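Local coordinates for protein adenylation domain (Streptomyces sp., PDB 5N9X) that belongs to the ANL superfamily of AMP-binding enzymes, an adenylation domain with a large N-terminal part and a small C-terminal part, captured here with adenosine-5'-triphosphate and threonine, at residues A[173-183]-A[369-378]; A[49-60]-A[80-91]. All blocks are in the same frame, centred on the assembly; numbering follows the deposited sequence.

Interaction 1 (A[173-183]-A[369-378]); sequences RPKGVPVRHGN and PQVSEGYLNR. With ATP (adenosine-5'-triphosphate), chain D.
Arg173 and Arg378 open a contact between two signature motifs of adenylation domains: the end of the Gly/Ser/Thr-rich phosphate-binding loop with the strand that follows it, and the Gly-Tyr-containing loop 369-378. Arg173 and Pro174 are each modelled in two conformers. In one of them the two guanidinium groups tentatively stack, planes 10° apart and centres 4.3 Å apart. Arg378 NH1 forms a salt bridge with Asp113 OD1. In that copy Arg378 NH2 also donates edge-on to Pro174 O (2.9 Å), in the plane of that carbonyl. Next comes Lys175, whose CG sits between the backbone N and the carbonyl carbon (chi1 57°). From there the straight chain passes over one face of Tyr375, with CD 4.0 Å from the ring centroid in a CH-pi contact, before NZ bends off to donate to ATP O2G at 2.6 Å. Glu315, with Arg385 and Tyr402, holds the Tyr375 hydroxyl. Gly176 O receives Leu376 N (2.8 Å) in an almost straight bond and also lies in plane at the Tyr375 ring edge. Val177 adds CG2 at 3.9 Å from Tyr375 CE1. Beyond Pro178, Arg180 NH1 and Glu373 OE2 form a salt bridge whose short separation leaves its detail doubtful; Glu373 CG lies over the guanidinium face. Arg180 is also the N-cap of helix 181-191, and Asn183 OD1 turns back to accept its N-H. A water donates to that OD1 and to Pro178 O while accepting Glu373 N. Asn183 ND2 then reaches Pro369 O at 2.8 Å, with the acceptor lying in the amide plane.

Interaction 2 (A[49-60]-A[80-91]); sequences LHSWAEGLADLL and NAIAAMLGILRA
Helix 79-90 is the connection of a beta-alpha-beta unit, leading from strand 70-74 to its parallel neighbour 94-97, and helix 46-62 packs against it in the N-terminal part of the AMP-binding fold. The short helical segments cross at -56° with axes only 7.5 Å apart, a closeness that small residues make possible. At the crossing the Ala53 carbonyl O comes within 3.6 Å of Gly87 CA, where no side chain stands between the backbones, and Ala57 CB rests 3.5 Å from Arg90 CG. To one end, the methyl of Ala83 sits squarely over the six-membered ring of Trp52, its CB 3.5 Å from the centroid in a CH-pi contact. That indole reaches across because its CG is anti to the backbone N (chi1 -175°), and its NE1 is bonded to Val139 O. Asn80 meets the same ring in plane at the edge, OD1 lying 3.2 Å from Trp52 CZ2, with ND2 given to Glu136. Leu49 and Leu86 cross at about a right angle, Leu86 CD1 approaching Leu49 CG at 3.6 Å. Toward the other end, Leu60 CD1 lies against Ile88 CG1 (3.9 Å). Charge enters at one flank: Arg90 NE donates to the syn lone pair of Glu54 OE1 (3.1 Å), tilted 30° from the guanidinium plane, with a weak second bond to OE2, while NH1 goes to Pro153 O. The carboxylate thus faces the NE side of a guanidinium held elsewhere by its terminal nitrogens, and would probably ease the closeness of the like-charged Arg90 and Arg155.

Two ways of joining separate segments appear within one chain. Interaction 2 is a buried helix pair far from the ligands, built on methyls, leucines and an indole, with one salt bridge at its flank. Interaction 1 is only partly buried and largely polar: backbone carbonyls, an asparagine amide, a water and several charges tie a strand and helix start to an irregular loop, and one lysine carries the contact to the triphosphate. The contact centres are 23 Å apart and share no helix or strand, yet they touch where His181 CE1 meets Leu89 CD2 at 4.1 Å. Helix 79-90 thereby abuts the start of helix 181-191.

Interaction 1 (A[173-183]-A[369-378])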
# COMPACT_ATOMS: atom_id res chain seq x y z
N ARG A 173 -6.35 -8.14 16.40
CA ARG A 173 -6.34 -8.95 15.20
C ARG A 173 -6.11 -8.15 13.97
O ARG A 173 -6.16 -6.95 14.01
CB ARG A 173 -7.70 -9.65 15.03
CG ARG A 173 -8.90 -8.76 15.29
CD ARG A 173 -9.95 -9.42 16.17
NE ARG A 173 -10.86 -8.48 16.79
CZ ARG A 173 -10.44 -7.41 17.41
NH1 ARG A 173 -9.15 -7.17 17.48
NH2 ARG A 173 -11.29 -6.58 17.96
N PRO A 174 -5.79 -8.93 12.86
CA PRO A 174 -5.79 -8.16 11.63
C PRO A 174 -7.20 -7.67 11.37
O PRO A 174 -8.08 -8.20 11.94
CB PRO A 174 -5.37 -9.16 10.55
CG PRO A 174 -4.85 -10.34 11.23
CD PRO A 174 -5.67 -10.41 12.44
N LYS A 175 -7.30 -6.43 10.92
CA LYS A 175 -8.62 -5.90 10.60
C LYS A 175 -8.93 -5.69 9.12
O LYS A 175 -8.12 -5.19 8.36
CB LYS A 175 -8.82 -4.59 11.36
CG LYS A 175 -7.77 -3.51 11.10
CD LYS A 175 -8.08 -2.29 11.95
CE LYS A 175 -7.08 -1.17 11.72
NZ LYS A 175 -5.72 -1.52 12.19
N GLY A 176 -10.15 -6.09 8.74
CA GLY A 176 -10.60 -5.97 7.37
C GLY A 176 -11.26 -4.65 7.01
O GLY A 176 -12.18 -4.17 7.71
N VAL A 177 -10.78 -4.07 5.91
CA VAL A 177 -11.34 -2.86 5.32
C VAL A 177 -12.01 -3.21 3.99
O VAL A 177 -11.33 -3.61 3.03
CB VAL A 177 -10.25 -1.78 5.05
CG1 VAL A 177 -10.90 -0.46 4.64
CG2 VAL A 177 -9.33 -1.58 6.25
N PRO A 178 -13.35 -3.08 3.94
CA PRO A 178 -14.05 -3.30 2.67
C PRO A 178 -14.14 -2.03 1.84
O PRO A 178 -14.66 -1.01 2.31
CB PRO A 178 -15.44 -3.78 3.11
CG PRO A 178 -15.63 -3.12 4.46
CD PRO A 178 -14.27 -2.92 5.08
N VAL A 179 -13.65 -2.09 0.61
CA VAL A 179 -13.64 -0.92 -0.27
C VAL A 179 -14.60 -1.11 -1.42
O VAL A 179 -14.50 -2.11 -2.16
CB VAL A 179 -12.22 -0.64 -0.80
CG1 VAL A 179 -12.21 0.49 -1.82
CG2 VAL A 179 -11.29 -0.35 0.36
N ARG A 180 -15.53 -0.17 -1.58
CA ARG A 180 -16.55 -0.25 -2.64
C ARG A 180 -16.11 0.21 -4.04
O ARG A 180 -15.17 0.99 -4.17
CB ARG A 180 -17.78 0.55 -2.22
CG ARG A 180 -18.55 -0.09 -1.08
CD ARG A 180 -19.18 0.95 -0.18
NE ARG A 180 -20.41 0.43 0.44
CZ ARG A 180 -21.47 1.18 0.73
NH1 ARG A 180 -21.46 2.48 0.48
NH2 ARG A 180 -22.55 0.62 1.27
N HIS A 181 -16.79 -0.29 -5.06
CA HIS A 181 -16.56 0.09 -6.45
C HIS A 181 -16.50 1.60 -6.62
O HIS A 181 -15.56 2.13 -7.20
CB HIS A 181 -17.65 -0.52 -7.35
CG HIS A 181 -17.41 -1.95 -7.71
ND1 HIS A 181 -16.56 -2.34 -8.73
CD2 HIS A 181 -17.91 -3.10 -7.18
CE1 HIS A 181 -16.54 -3.66 -8.81
NE2 HIS A 181 -17.35 -4.14 -7.88
N GLY A 182 -17.52 2.30 -6.11
CA GLY A 182 -17.54 3.75 -6.09
C GLY A 182 -16.40 4.40 -5.33
O GLY A 182 -15.97 5.50 -5.68
N ASN A 183 -15.89 3.74 -4.29
CA ASN A 183 -14.68 4.26 -3.67
C ASN A 183 -13.53 4.24 -4.69
O ASN A 183 -12.92 5.29 -4.95
CB ASN A 183 -14.26 3.46 -2.42
CG ASN A 183 -15.29 3.51 -1.29
OD1 ASN A 183 -15.51 2.51 -0.64
ND2 ASN A 183 -15.87 4.68 -1.02
N PRO A 369 -15.88 10.82 -1.11
CA PRO A 369 -16.35 9.58 -1.75
C PRO A 369 -15.34 8.43 -1.78
O PRO A 369 -15.74 7.31 -2.11
CB PRO A 369 -16.69 10.04 -3.17
CG PRO A 369 -15.75 11.21 -3.41
CD PRO A 369 -15.64 11.90 -2.09
N GLN A 370 -14.06 8.67 -1.45
CA GLN A 370 -13.09 7.58 -1.36
C GLN A 370 -13.03 6.95 0.03
O GLN A 370 -12.41 5.90 0.22
CB GLN A 370 -11.68 8.06 -1.72
CG GLN A 370 -11.41 8.24 -3.20
CD GLN A 370 -10.03 8.88 -3.44
OE1 GLN A 370 -9.92 9.92 -4.12
NE2 GLN A 370 -8.98 8.24 -2.89
N VAL A 371 -13.63 7.60 1.02
CA VAL A 371 -13.61 7.05 2.36
C VAL A 371 -14.51 5.79 2.48
O VAL A 371 -15.72 5.83 2.21
CB VAL A 371 -14.04 8.10 3.42
CG1 VAL A 371 -13.97 7.50 4.82
CG2 VAL A 371 -13.17 9.37 3.33
N SER A 372 -13.90 4.68 2.89
CA SER A 372 -14.61 3.42 3.17
C SER A 372 -15.77 3.52 4.16
O SER A 372 -15.88 4.47 4.91
CB SER A 372 -13.63 2.38 3.69
OG SER A 372 -13.36 2.55 5.06
N GLU A 373 -16.61 2.49 4.19
CA GLU A 373 -17.77 2.50 5.07
C GLU A 373 -17.48 1.93 6.45
O GLU A 373 -18.40 1.52 7.14
CB GLU A 373 -18.93 1.73 4.44
CG GLU A 373 -19.44 2.30 3.13
CD GLU A 373 -20.10 3.67 3.25
OE1 GLU A 373 -20.01 4.31 4.33
OE2 GLU A 373 -20.69 4.13 2.24
N GLY A 374 -16.21 1.88 6.84
CA GLY A 374 -15.83 1.37 8.14
C GLY A 374 -15.28 -0.04 8.10
O GLY A 374 -15.35 -0.71 7.07
N TYR A 375 -14.74 -0.51 9.22
CA TYR A 375 -14.15 -1.83 9.28
C TYR A 375 -15.20 -2.92 9.20
O TYR A 375 -16.38 -2.68 9.49
CB TYR A 375 -13.31 -2.00 10.55
CG TYR A 375 -12.19 -1.00 10.62
CD1 TYR A 375 -11.11 -1.10 9.76
CD2 TYR A 375 -12.24 0.07 11.50
CE1 TYR A 375 -10.10 -0.18 9.80
CE2 TYR A 375 -11.23 0.99 11.55
CZ TYR A 375 -10.16 0.86 10.70
OH TYR A 375 -9.16 1.77 10.75
N LEU A 376 -14.75 -4.10 8.78
CA LEU A 376 -15.57 -5.30 8.81
C LEU A 376 -15.54 -5.93 10.21
O LEU A 376 -14.46 -6.23 10.74
CB LEU A 376 -15.09 -6.30 7.76
CG LEU A 376 -15.82 -7.63 7.69
CD1 LEU A 376 -16.97 -7.52 6.69
CD2 LEU A 376 -14.85 -8.75 7.30
N ASN A 377 -16.71 -6.12 10.81
CA ASN A 377 -16.83 -6.80 12.10
C ASN A 377 -15.92 -6.22 13.20
O ASN A 377 -15.37 -6.97 14.00
CB ASN A 377 -16.51 -8.29 11.90
CG ASN A 377 -17.48 -8.96 10.95
OD1 ASN A 377 -18.60 -8.50 10.75
ND2 ASN A 377 -17.03 -10.06 10.35
N ARG A 378 -15.73 -4.90 13.19
CA ARG A 378 -15.02 -4.19 14.26
C ARG A 378 -15.86 -2.97 14.59
O ARG A 378 -15.48 -1.84 14.29
CB ARG A 378 -13.61 -3.77 13.85
CG ARG A 378 -12.71 -4.89 13.34
CD ARG A 378 -12.24 -5.89 14.40
NE ARG A 378 -11.34 -6.87 13.79
CZ ARG A 378 -11.70 -8.06 13.31
NH1 ARG A 378 -12.95 -8.49 13.37
NH2 ARG A 378 -10.77 -8.85 12.77
PG ATP D . -3.57 0.25 9.61
O1G ATP D . -3.57 1.56 10.39
O2G ATP D . -3.83 -0.96 10.44
O3G ATP D . -4.47 0.25 8.39
PB ATP D . -1.25 0.72 7.89
O1B ATP D . -1.00 2.12 8.45
O2B ATP D . -0.13 -0.05 7.27
O3B ATP D . -2.01 -0.03 9.12
PA ATP D . -2.32 1.16 5.36
O1A ATP D . -3.62 1.81 4.98
O2A ATP D . -1.75 0.08 4.45
O3A ATP D . -2.47 0.62 6.86
O5' ATP D . -1.13 2.24 5.68
C5' ATP D . -1.29 3.66 5.70
C4' ATP D . -0.30 4.29 6.67
O4' ATP D . 0.97 4.48 6.06
C3' ATP D . -0.73 5.63 7.25
O3' ATP D . -1.14 5.39 8.59
C2' ATP D . 0.49 6.51 7.23
O2' ATP D . 1.02 6.57 8.55
C1' ATP D . 1.50 5.78 6.35
N9 ATP D . 1.73 6.50 5.06
C8 ATP D . 1.15 6.20 3.88
N7 ATP D . 1.55 7.01 2.88
C5 ATP D . 2.43 7.88 3.42
C6 ATP D . 3.24 9.00 2.90
N6 ATP D . 3.16 9.35 1.60
N1 ATP D . 4.03 9.67 3.77
C2 ATP D . 4.06 9.32 5.07
N3 ATP D . 3.37 8.30 5.62
C4 ATP D . 2.54 7.55 4.86
O HOH W 1 -16.48 1.17 1.66

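Interaction 2 (A[49-60]-A[80-91])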
# COMPACT_ATOMS: atom_id res chain seq x y z
N LEU A 49 -8.91 -11.35 -22.30
CA LEU A 49 -9.12 -11.21 -20.86
C LEU A 49 -10.61 -10.98 -20.54
O LEU A 49 -11.16 -11.62 -19.63
CB LEU A 49 -8.25 -10.06 -20.30
CG LEU A 49 -8.26 -9.84 -18.77
CD1 LEU A 49 -8.17 -11.17 -17.97
CD2 LEU A 49 -7.18 -8.86 -18.31
N HIS A 50 -11.26 -10.10 -21.30
CA HIS A 50 -12.68 -9.85 -21.12
C HIS A 50 -13.52 -11.11 -21.30
O HIS A 50 -14.41 -11.40 -20.50
CB HIS A 50 -13.17 -8.76 -22.06
CG HIS A 50 -14.58 -8.34 -21.78
ND1 HIS A 50 -15.65 -8.75 -22.55
CD2 HIS A 50 -15.09 -7.57 -20.80
CE1 HIS A 50 -16.76 -8.23 -22.06
NE2 HIS A 50 -16.45 -7.51 -20.99
N SER A 51 -13.22 -11.87 -22.36
CA SER A 51 -13.89 -13.15 -22.58
C SER A 51 -13.75 -14.13 -21.42
O SER A 51 -14.72 -14.73 -20.98
CB SER A 51 -13.35 -13.81 -23.85
OG SER A 51 -14.16 -13.47 -24.94
N TRP A 52 -12.51 -14.30 -20.98
CA TRP A 52 -12.14 -15.22 -19.92
C TRP A 52 -12.93 -14.85 -18.65
O TRP A 52 -13.58 -15.70 -18.02
CB TRP A 52 -10.62 -15.13 -19.74
CG TRP A 52 -9.96 -16.07 -18.78
CD1 TRP A 52 -10.56 -17.06 -18.04
CD2 TRP A 52 -8.55 -16.16 -18.51
NE1 TRP A 52 -9.61 -17.72 -17.29
CE2 TRP A 52 -8.37 -17.19 -17.57
CE3 TRP A 52 -7.43 -15.45 -18.95
CZ2 TRP A 52 -7.11 -17.54 -17.07
CZ3 TRP A 52 -6.18 -15.79 -18.45
CH2 TRP A 52 -6.02 -16.82 -17.52
N ALA A 53 -12.92 -13.55 -18.34
CA ALA A 53 -13.55 -13.03 -17.14
C ALA A 53 -15.07 -13.20 -17.13
O ALA A 53 -15.64 -13.60 -16.12
CB ALA A 53 -13.18 -11.55 -16.97
N GLU A 54 -15.73 -12.87 -18.24
CA GLU A 54 -17.16 -13.17 -18.38
C GLU A 54 -17.48 -14.64 -18.13
O GLU A 54 -18.43 -14.98 -17.40
CB GLU A 54 -17.68 -12.77 -19.77
CG GLU A 54 -17.63 -11.27 -20.06
CD GLU A 54 -18.51 -10.49 -19.09
OE1 GLU A 54 -19.63 -10.98 -18.79
OE2 GLU A 54 -18.09 -9.39 -18.65
N GLY A 55 -16.67 -15.52 -18.73
CA GLY A 55 -16.82 -16.94 -18.48
C GLY A 55 -16.64 -17.31 -17.01
O GLY A 55 -17.39 -18.13 -16.48
N LEU A 56 -15.64 -16.73 -16.35
CA LEU A 56 -15.38 -17.08 -14.96
C LEU A 56 -16.54 -16.65 -14.09
O LEU A 56 -16.86 -17.30 -13.10
CB LEU A 56 -14.08 -16.45 -14.46
CG LEU A 56 -12.79 -17.21 -14.78
CD1 LEU A 56 -11.57 -16.29 -14.85
CD2 LEU A 56 -12.59 -18.33 -13.80
N ALA A 57 -17.16 -15.54 -14.46
CA ALA A 57 -18.26 -15.02 -13.68
C ALA A 57 -19.44 -15.98 -13.78
O ALA A 57 -20.05 -16.34 -12.78
CB ALA A 57 -18.63 -13.63 -14.14
N ASP A 58 -19.74 -16.39 -15.01
CA ASP A 58 -20.78 -17.38 -15.23
C ASP A 58 -20.49 -18.64 -14.41
O ASP A 58 -21.37 -19.12 -13.68
CB ASP A 58 -20.92 -17.71 -16.72
CG ASP A 58 -21.55 -16.57 -17.52
OD1 ASP A 58 -22.64 -16.11 -17.14
OD2 ASP A 58 -20.96 -16.12 -18.54
N LEU A 59 -19.25 -19.14 -14.48
CA LEU A 59 -18.85 -20.25 -13.62
C LEU A 59 -19.08 -19.95 -12.13
O LEU A 59 -19.62 -20.79 -11.39
CB LEU A 59 -17.38 -20.62 -13.84
CG LEU A 59 -16.87 -21.65 -12.83
CD1 LEU A 59 -17.49 -22.99 -13.13
CD2 LEU A 59 -15.35 -21.76 -12.83
N LEU A 60 -18.70 -18.76 -11.68
CA LEU A 60 -18.91 -18.44 -10.27
C LEU A 60 -20.40 -18.42 -9.92
O LEU A 60 -20.82 -18.94 -8.88
CB LEU A 60 -18.26 -17.11 -9.91
CG LEU A 60 -16.73 -17.20 -9.87
CD1 LEU A 60 -16.11 -15.80 -9.86
CD2 LEU A 60 -16.26 -18.05 -8.69
N ASN A 80 -3.92 -15.96 -14.40
CA ASN A 80 -5.05 -16.59 -13.72
C ASN A 80 -5.56 -15.78 -12.54
O ASN A 80 -6.75 -15.66 -12.33
CB ASN A 80 -4.71 -18.01 -13.23
CG ASN A 80 -4.21 -18.93 -14.34
OD1 ASN A 80 -4.71 -18.90 -15.48
ND2 ASN A 80 -3.26 -19.78 -14.00
N ALA A 81 -4.65 -15.23 -11.75
CA ALA A 81 -5.03 -14.45 -10.58
C ALA A 81 -5.83 -13.21 -10.99
O ALA A 81 -6.83 -12.87 -10.34
CB ALA A 81 -3.80 -14.06 -9.77
N ILE A 82 -5.40 -12.55 -12.05
CA ILE A 82 -6.03 -11.34 -12.53
C ILE A 82 -7.41 -11.65 -13.13
O ILE A 82 -8.40 -10.94 -12.85
CB ILE A 82 -5.16 -10.61 -13.60
CG1 ILE A 82 -3.83 -10.15 -13.01
CG2 ILE A 82 -5.93 -9.47 -14.21
CD1 ILE A 82 -3.98 -9.11 -11.87
N ALA A 83 -7.46 -12.68 -13.96
CA ALA A 83 -8.70 -13.05 -14.61
C ALA A 83 -9.72 -13.52 -13.56
O ALA A 83 -10.91 -13.18 -13.63
CB ALA A 83 -8.46 -14.14 -15.68
N ALA A 84 -9.25 -14.28 -12.58
CA ALA A 84 -10.11 -14.66 -11.47
C ALA A 84 -10.65 -13.43 -10.75
O ALA A 84 -11.82 -13.38 -10.36
CB ALA A 84 -9.35 -15.56 -10.49
N MET A 85 -9.81 -12.42 -10.57
CA MET A 85 -10.28 -11.30 -9.78
C MET A 85 -11.34 -10.52 -10.58
O MET A 85 -12.32 -10.04 -10.03
CB MET A 85 -9.10 -10.44 -9.31
CG MET A 85 -9.51 -9.11 -8.74
SD MET A 85 -9.37 -7.85 -10.03
CE MET A 85 -7.75 -7.20 -9.60
N LEU A 86 -11.15 -10.42 -11.89
CA LEU A 86 -12.16 -9.78 -12.73
C LEU A 86 -13.45 -10.59 -12.72
O LEU A 86 -14.53 -10.03 -12.60
CB LEU A 86 -11.67 -9.61 -14.15
CG LEU A 86 -10.50 -8.66 -14.32
CD1 LEU A 86 -9.84 -8.83 -15.69
CD2 LEU A 86 -10.98 -7.25 -14.13
N GLY A 87 -13.32 -11.90 -12.82
CA GLY A 87 -14.48 -12.77 -12.77
C GLY A 87 -15.27 -12.59 -11.49
O GLY A 87 -16.51 -12.46 -11.50
N ILE A 88 -14.56 -12.56 -10.37
CA ILE A 88 -15.17 -12.29 -9.08
C ILE A 88 -15.93 -10.95 -9.07
O ILE A 88 -17.06 -10.88 -8.57
CB ILE A 88 -14.11 -12.32 -7.93
CG1 ILE A 88 -13.60 -13.74 -7.72
CG2 ILE A 88 -14.66 -11.76 -6.65
CD1 ILE A 88 -12.39 -13.85 -6.79
N LEU A 89 -15.33 -9.91 -9.63
CA LEU A 89 -15.97 -8.59 -9.66
C LEU A 89 -17.17 -8.58 -10.61
O LEU A 89 -18.25 -8.07 -10.25
CB LEU A 89 -14.97 -7.52 -10.07
CG LEU A 89 -13.79 -7.22 -9.15
CD1 LEU A 89 -12.90 -6.11 -9.74
CD2 LEU A 89 -14.27 -6.88 -7.72
N ARG A 90 -16.98 -9.14 -11.81
CA ARG A 90 -18.07 -9.27 -12.77
C ARG A 90 -19.25 -10.05 -12.16
O ARG A 90 -20.40 -9.68 -12.39
CB ARG A 90 -17.59 -9.93 -14.07
CG ARG A 90 -18.72 -10.27 -15.05
CD ARG A 90 -19.40 -9.02 -15.55
NE ARG A 90 -20.58 -9.31 -16.36
CZ ARG A 90 -21.82 -9.44 -15.89
NH1 ARG A 90 -22.06 -9.35 -14.58
NH2 ARG A 90 -22.83 -9.67 -16.71
N ALA A 91 -18.98 -11.06 -11.34
CA ALA A 91 -20.06 -11.79 -10.66
C ALA A 91 -20.76 -10.99 -9.55
O ALA A 91 -21.61 -11.52 -8.83
CB ALA A 91 -19.53 -13.08 -10.08